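PDB 5WLH: LbaCas13a H328A (C2c2) from Lachnospiraceae bacterium NK4A179, which binds a CRISPR pre-crRNA and, as an RNA-guided Cas13a nuclease, cleaves RNA. Local coordinates for residues S996-E1002 with R1059-I1065; V1026-Y1030 with I1102-R1106. One frame throughout, in Å; residues are numbered along the deposited sequence.

From the N terminus the chain reaches 996-1002, the loop after helix 988-995. It then runs through helix 1008-1017 to the loop 1026-1030. Further on, 1059-1065 returns to the first loop and closes interaction 1 after 56 intervening residues. Helix 1087-1103 follows, and its last turn and the joint to helix 1106-1145, at 1102-1106, close interaction 2 on the loop 1026-1030. The segments alternate along the chain, so the two closures cross. Their centres lie about 9 Å apart and they touch: Leu999 and Val1060 of interaction 1 both pack on Tyr1029 of interaction 2. Together they tie the start of helix 1062-1075 and the end of helix 1087-1103 to the earlier loops.

Interaction 1. Residues S996-E1002 with R1059-I1065; sequences SSYLDFE and RVSRSDI
Leu999 and Val1060 pair their backbones in a single beta bridge, with CA atoms 4.6 Å apart. Val1060 N donates to Tyr998 O at 2.9 Å, and Asp1000 N donates to Val1060 O, with an N-H...O angle of 167°. Beyond the bridge, Ser1061 is the N-cap of helix 1062-1075. The single bridge lies just before the first helical turn. A water continues the link, donating to Asp1000 O and accepting from Arg1062 N. Arg1059 runs alongside the loop 996-1002. A bend at chi3 (-72°) turns its guanidinium so that NH1 donates to Ser996 O at 2.8 Å, within both the carbonyl and guanidinium planes. The Asp1000 side chain lies over one guanidinium face, its carboxylate nearly parallel to it. Asp1000 OD2 is 3.9 Å from Arg1059 NH2, a long ion pair to which no N-H points. Asp1000 OD1 instead accepts from Glu1002 N in an Asx turn. Glu1002 OE2 takes a straight bond from Arg1062 NE at 2.7 Å, on its syn side. The bond from Arg1062 NH2 to Glu1002 OE1 is weak; NH2 also bonds Ser1018. On the apolar side, Leu999 CD1 packs 3.8 Å from Val1060 CB.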
# COMPACT_ATOMS: atom_id res chain seq x y z
N SER A 996 23.96 25.25 -14.59
CA SER A 996 23.17 25.95 -15.59
C SER A 996 21.98 25.14 -16.09
O SER A 996 21.10 25.70 -16.74
CB SER A 996 24.06 26.35 -16.78
OG SER A 996 24.49 25.21 -17.52
N SER A 997 21.93 23.83 -15.80
CA SER A 997 20.73 23.07 -16.13
C SER A 997 19.55 23.51 -15.29
O SER A 997 18.40 23.37 -15.72
CB SER A 997 20.98 21.58 -15.94
OG SER A 997 22.30 21.21 -16.28
N TYR A 998 19.80 24.03 -14.09
CA TYR A 998 18.74 24.36 -13.14
C TYR A 998 18.70 25.83 -12.77
O TYR A 998 17.73 26.26 -12.12
CB TYR A 998 18.91 23.52 -11.87
CG TYR A 998 18.99 22.04 -12.18
CD1 TYR A 998 17.93 21.39 -12.80
CD2 TYR A 998 20.12 21.30 -11.87
CE1 TYR A 998 17.99 20.05 -13.10
CE2 TYR A 998 20.19 19.95 -12.16
CZ TYR A 998 19.12 19.33 -12.78
OH TYR A 998 19.17 17.98 -13.08
N LEU A 999 19.70 26.61 -13.16
CA LEU A 999 19.79 28.02 -12.81
C LEU A 999 20.17 28.81 -14.06
O LEU A 999 21.16 28.49 -14.71
CB LEU A 999 20.82 28.26 -11.71
CG LEU A 999 21.19 29.71 -11.40
CD1 LEU A 999 20.01 30.44 -10.77
CD2 LEU A 999 22.40 29.74 -10.49
N ASP A 1000 19.38 29.82 -14.37
CA ASP A 1000 19.70 30.75 -15.45
C ASP A 1000 20.52 31.89 -14.85
O ASP A 1000 20.00 32.95 -14.50
CB ASP A 1000 18.43 31.25 -16.13
CG ASP A 1000 18.70 32.11 -17.34
OD1 ASP A 1000 19.89 32.39 -17.64
OD2 ASP A 1000 17.73 32.51 -18.00
N PHE A 1001 21.83 31.65 -14.71
CA PHE A 1001 22.74 32.70 -14.26
C PHE A 1001 23.26 33.54 -15.42
O PHE A 1001 24.39 34.05 -15.35
CB PHE A 1001 23.89 32.11 -13.44
CG PHE A 1001 24.63 30.99 -14.11
CD1 PHE A 1001 25.60 31.26 -15.07
CD2 PHE A 1001 24.41 29.68 -13.74
CE1 PHE A 1001 26.30 30.23 -15.67
CE2 PHE A 1001 25.11 28.65 -14.34
CZ PHE A 1001 26.06 28.93 -15.31
N GLU A 1002 22.47 33.69 -16.48
CA GLU A 1002 22.72 34.60 -17.59
C GLU A 1002 24.03 34.25 -18.30
O GLU A 1002 24.96 35.06 -18.41
CB GLU A 1002 22.69 36.06 -17.11
CG GLU A 1002 21.28 36.51 -16.67
CD GLU A 1002 21.29 37.77 -15.81
OE1 GLU A 1002 22.36 38.39 -15.65
OE2 GLU A 1002 20.21 38.14 -15.28
N ARG A 1059 14.07 26.71 -14.98
CA ARG A 1059 15.27 27.12 -14.28
C ARG A 1059 14.97 28.29 -13.35
O ARG A 1059 14.13 29.14 -13.64
CB ARG A 1059 16.36 27.50 -15.27
CG ARG A 1059 16.82 26.36 -16.13
CD ARG A 1059 18.13 26.68 -16.81
NE ARG A 1059 17.95 27.67 -17.88
CZ ARG A 1059 18.95 28.20 -18.57
NH1 ARG A 1059 20.20 27.84 -18.32
NH2 ARG A 1059 18.69 29.09 -19.52
N VAL A 1060 15.67 28.32 -12.22
CA VAL A 1060 15.63 29.49 -11.35
C VAL A 1060 16.10 30.70 -12.15
O VAL A 1060 17.06 30.63 -12.92
CB VAL A 1060 16.50 29.26 -10.10
CG1 VAL A 1060 16.42 30.47 -9.16
CG2 VAL A 1060 16.06 27.97 -9.39
N SER A 1061 15.41 31.81 -11.96
CA SER A 1061 15.63 33.03 -12.72
C SER A 1061 16.08 34.15 -11.80
O SER A 1061 15.97 34.07 -10.57
CB SER A 1061 14.35 33.46 -13.44
OG SER A 1061 13.38 33.83 -12.49
N ARG A 1062 16.58 35.23 -12.42
CA ARG A 1062 16.87 36.44 -11.66
C ARG A 1062 15.63 36.92 -10.90
O ARG A 1062 15.71 37.23 -9.70
CB ARG A 1062 17.38 37.53 -12.61
CG ARG A 1062 17.67 38.86 -11.91
CD ARG A 1062 18.34 39.85 -12.86
NE ARG A 1062 19.76 39.56 -13.07
CZ ARG A 1062 20.72 39.88 -12.21
NH1 ARG A 1062 20.43 40.49 -11.07
NH2 ARG A 1062 21.98 39.59 -12.50
N SER A 1063 14.48 36.95 -11.57
CA SER A 1063 13.28 37.47 -10.92
C SER A 1063 12.86 36.61 -9.74
O SER A 1063 12.27 37.12 -8.77
CB SER A 1063 12.13 37.59 -11.93
OG SER A 1063 11.73 36.33 -12.43
N ASP A 1064 13.15 35.30 -9.79
CA ASP A 1064 12.97 34.45 -8.61
C ASP A 1064 13.84 34.93 -7.46
O ASP A 1064 13.38 35.05 -6.32
CB ASP A 1064 13.31 33.00 -8.95
CG ASP A 1064 12.30 32.34 -9.86
OD1 ASP A 1064 11.11 32.73 -9.81
OD2 ASP A 1064 12.70 31.43 -10.61
N ILE A 1065 15.12 35.18 -7.75
CA ILE A 1065 16.05 35.61 -6.71
C ILE A 1065 15.67 37.00 -6.21
O ILE A 1065 15.78 37.29 -5.02
CB ILE A 1065 17.49 35.57 -7.27
CG1 ILE A 1065 17.86 34.13 -7.67
CG2 ILE A 1065 18.47 36.11 -6.26
CD1 ILE A 1065 18.96 34.05 -8.67
O HOH W 1 17.80 34.50 -14.84

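Interaction 2. Residues V1026-Y1030 with I1102-R1106; sequences VALYY and IVEFR. With nucleotides of chain B.
Tyr1029 reaches from the loop 1026-1030 to the end of helix 1087-1103. There Phe1105, with positive phi (66°), closes a Schellman motif. Phe1105 is also the N-cap of helix 1106-1145, so the joint between two helices is packed here against an earlier loop. The tight part is aromatic and buried. Tyr1029 OH donates to Val1103 O at 3.0 Å. The hydroxyl lies in the carbonyl plane, on a lone pair, and the C=O...OH angle is 116°. The same oxygen sits over one face of the Phe1105 ring, offset toward its rim. The two rings meet rim to rim, Tyr1029 CE1 3.5 Å from Phe1105 CE2, with planes 48° apart. Leu1028 CB covers one face of the tyrosine. Ile1065 of helix 1062-1075 also packs on this ring.

The other part is looser. Leu1028 CD1 comes only to 4.3 Å from Val1103 CB. Beside it a water donates to Leu1028 O at 3.0 Å and weakly to Glu1104 OE2. That carboxylate also has a weak, long ion pair with Lys1100.

One residue past the cap, Arg1106 leaves this contact for the RNA of chain B. Its chain is extended from CG to NE, and its CD lies 3.4 Å from C6 of G39. The guanidinium has N1 of G39 and OP2 of U37 over one and the same face, both offset toward its rim. At its edge Arg1106 NH1 bonds weakly to OP1 of A38 at 3.0 Å.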
# COMPACT_ATOMS: atom_id res chain seq x y z
N VAL A 1026 23.03 39.07 -5.79
CA VAL A 1026 22.49 37.72 -5.94
C VAL A 1026 23.11 36.78 -4.92
O VAL A 1026 22.40 36.15 -4.11
CB VAL A 1026 22.72 37.22 -7.38
CG1 VAL A 1026 22.50 35.71 -7.47
CG2 VAL A 1026 21.82 37.98 -8.35
N ALA A 1027 24.44 36.68 -4.92
CA ALA A 1027 25.19 35.81 -3.99
C ALA A 1027 24.69 34.38 -4.19
O ALA A 1027 24.67 33.91 -5.34
CB ALA A 1027 25.07 36.36 -2.57
N LEU A 1028 24.30 33.67 -3.13
CA LEU A 1028 23.66 32.36 -3.19
C LEU A 1028 24.58 31.26 -3.71
O LEU A 1028 24.84 30.28 -2.99
CB LEU A 1028 22.39 32.44 -4.04
CG LEU A 1028 21.23 33.19 -3.39
CD1 LEU A 1028 20.03 33.28 -4.32
CD2 LEU A 1028 20.85 32.54 -2.07
N TYR A 1029 25.07 31.38 -4.94
CA TYR A 1029 25.61 30.24 -5.67
C TYR A 1029 27.13 30.23 -5.76
O TYR A 1029 27.68 29.36 -6.45
CB TYR A 1029 24.99 30.20 -7.07
CG TYR A 1029 23.48 30.24 -7.03
CD1 TYR A 1029 22.75 29.17 -6.53
CD2 TYR A 1029 22.78 31.38 -7.44
CE1 TYR A 1029 21.36 29.20 -6.48
CE2 TYR A 1029 21.40 31.42 -7.39
CZ TYR A 1029 20.69 30.33 -6.91
OH TYR A 1029 19.32 30.37 -6.86
N TYR A 1030 27.82 31.15 -5.09
CA TYR A 1030 29.27 31.22 -5.17
C TYR A 1030 29.87 31.26 -3.77
O TYR A 1030 29.30 31.87 -2.86
CB TYR A 1030 29.73 32.45 -5.97
CG TYR A 1030 30.82 32.12 -6.96
CD1 TYR A 1030 30.52 31.63 -8.22
CD2 TYR A 1030 32.16 32.29 -6.62
CE1 TYR A 1030 31.51 31.32 -9.12
CE2 TYR A 1030 33.16 31.98 -7.52
CZ TYR A 1030 32.83 31.50 -8.77
OH TYR A 1030 33.83 31.19 -9.66
N ILE A 1102 12.70 27.37 -3.92
CA ILE A 1102 13.07 27.45 -5.33
C ILE A 1102 14.55 27.77 -5.49
O ILE A 1102 15.28 27.06 -6.19
CB ILE A 1102 12.18 28.47 -6.06
CG1 ILE A 1102 10.77 27.90 -6.22
CG2 ILE A 1102 12.77 28.86 -7.40
CD1 ILE A 1102 9.72 28.94 -6.54
N VAL A 1103 15.01 28.86 -4.87
CA VAL A 1103 16.39 29.28 -5.12
C VAL A 1103 17.38 28.28 -4.55
O VAL A 1103 18.51 28.18 -5.04
CB VAL A 1103 16.63 30.70 -4.57
CG1 VAL A 1103 15.62 31.66 -5.15
CG2 VAL A 1103 16.58 30.71 -3.05
N GLU A 1104 16.99 27.51 -3.53
CA GLU A 1104 17.86 26.50 -2.95
C GLU A 1104 17.80 25.17 -3.69
O GLU A 1104 18.51 24.24 -3.31
CB GLU A 1104 17.50 26.27 -1.48
CG GLU A 1104 17.85 27.42 -0.54
CD GLU A 1104 19.34 27.69 -0.43
OE1 GLU A 1104 20.13 26.71 -0.42
OE2 GLU A 1104 19.72 28.87 -0.34
N PHE A 1105 16.96 25.07 -4.72
CA PHE A 1105 16.73 23.84 -5.48
C PHE A 1105 16.07 22.76 -4.64
O PHE A 1105 16.16 21.58 -4.96
CB PHE A 1105 18.03 23.29 -6.08
CG PHE A 1105 18.82 24.31 -6.83
CD1 PHE A 1105 18.38 24.77 -8.06
CD2 PHE A 1105 20.00 24.82 -6.31
CE1 PHE A 1105 19.10 25.72 -8.76
CE2 PHE A 1105 20.72 25.77 -7.00
CZ PHE A 1105 20.27 26.22 -8.23
N ARG A 1106 15.39 23.15 -3.56
CA ARG A 1106 14.68 22.18 -2.74
C ARG A 1106 13.44 21.66 -3.46
O ARG A 1106 13.05 20.51 -3.27
CB ARG A 1106 14.29 22.79 -1.40
CG ARG A 1106 15.48 23.07 -0.50
CD ARG A 1106 15.06 23.70 0.83
NE ARG A 1106 16.23 23.96 1.67
CZ ARG A 1106 16.22 24.66 2.80
NH1 ARG A 1106 15.08 25.21 3.24
NH2 ARG A 1106 17.34 24.84 3.47
P G B 39 10.27 24.34 7.29
OP1 G B 39 8.94 24.37 7.95
OP2 G B 39 11.34 23.43 7.79
O5' G B 39 10.12 24.05 5.72
C5' G B 39 9.20 24.78 4.91
C4' G B 39 8.51 23.89 3.90
O4' G B 39 9.46 23.48 2.86
C3' G B 39 7.95 22.58 4.47
O3' G B 39 6.81 22.19 3.70
C2' G B 39 9.06 21.59 4.17
O2' G B 39 8.70 20.23 4.19
C1' G B 39 9.46 22.07 2.78
N9 G B 39 10.76 21.57 2.31
C8 G B 39 11.01 20.93 1.11
N7 G B 39 12.26 20.57 0.98
C5 G B 39 12.87 20.98 2.16
C6 G B 39 14.21 20.87 2.61
O6 G B 39 15.19 20.37 2.05
N1 G B 39 14.37 21.43 3.88
C2 G B 39 13.38 22.02 4.63
N2 G B 39 13.74 22.50 5.83
N3 G B 39 12.14 22.13 4.22
C4 G B 39 11.95 21.59 3.00
P A B 38 16.48 26.53 6.65
OP1 A B 38 16.91 26.47 5.22
OP2 A B 38 16.50 27.86 7.33
O5' A B 38 15.00 26.01 6.83
C5' A B 38 14.45 25.80 8.13
C4' A B 38 13.03 26.29 8.22
O4' A B 38 13.02 27.72 8.48
C3' A B 38 12.19 26.08 6.96
O3' A B 38 10.84 25.83 7.35
C2' A B 38 12.24 27.44 6.29
O2' A B 38 11.15 27.70 5.43
C1' A B 38 12.23 28.37 7.50
N9 A B 38 12.79 29.69 7.24
C8 A B 38 14.03 30.04 6.78
N7 A B 38 14.20 31.34 6.66
C5 A B 38 12.99 31.87 7.08
C6 A B 38 12.52 33.19 7.19
N6 A B 38 13.25 34.25 6.88
N1 A B 38 11.25 33.38 7.62
C2 A B 38 10.51 32.31 7.93
N3 A B 38 10.84 31.02 7.87
C4 A B 38 12.11 30.87 7.43
P U B 37 16.43 20.61 6.04
OP1 U B 37 15.18 19.80 6.01
OP2 U B 37 16.65 21.76 5.11
O5' U B 37 16.53 21.18 7.53
C5' U B 37 17.71 21.75 8.02
C4' U B 37 17.63 23.24 8.33
O4' U B 37 18.87 23.52 9.00
C3' U B 37 17.64 24.15 7.11
O3' U B 37 17.36 25.50 7.53
C2' U B 37 19.10 24.04 6.70
O2' U B 37 19.56 25.04 5.82
C1' U B 37 19.79 24.09 8.07
N1 U B 37 21.00 23.26 8.14
C2 U B 37 22.17 23.86 8.57
O2 U B 37 22.22 25.03 8.89
N3 U B 37 23.25 23.01 8.61
C4 U B 37 23.26 21.67 8.26
O4 U B 37 24.31 21.02 8.34
C5 U B 37 22.01 21.13 7.83
C6 U B 37 20.96 21.93 7.79
O HOH W 2 23.09 29.47 -0.64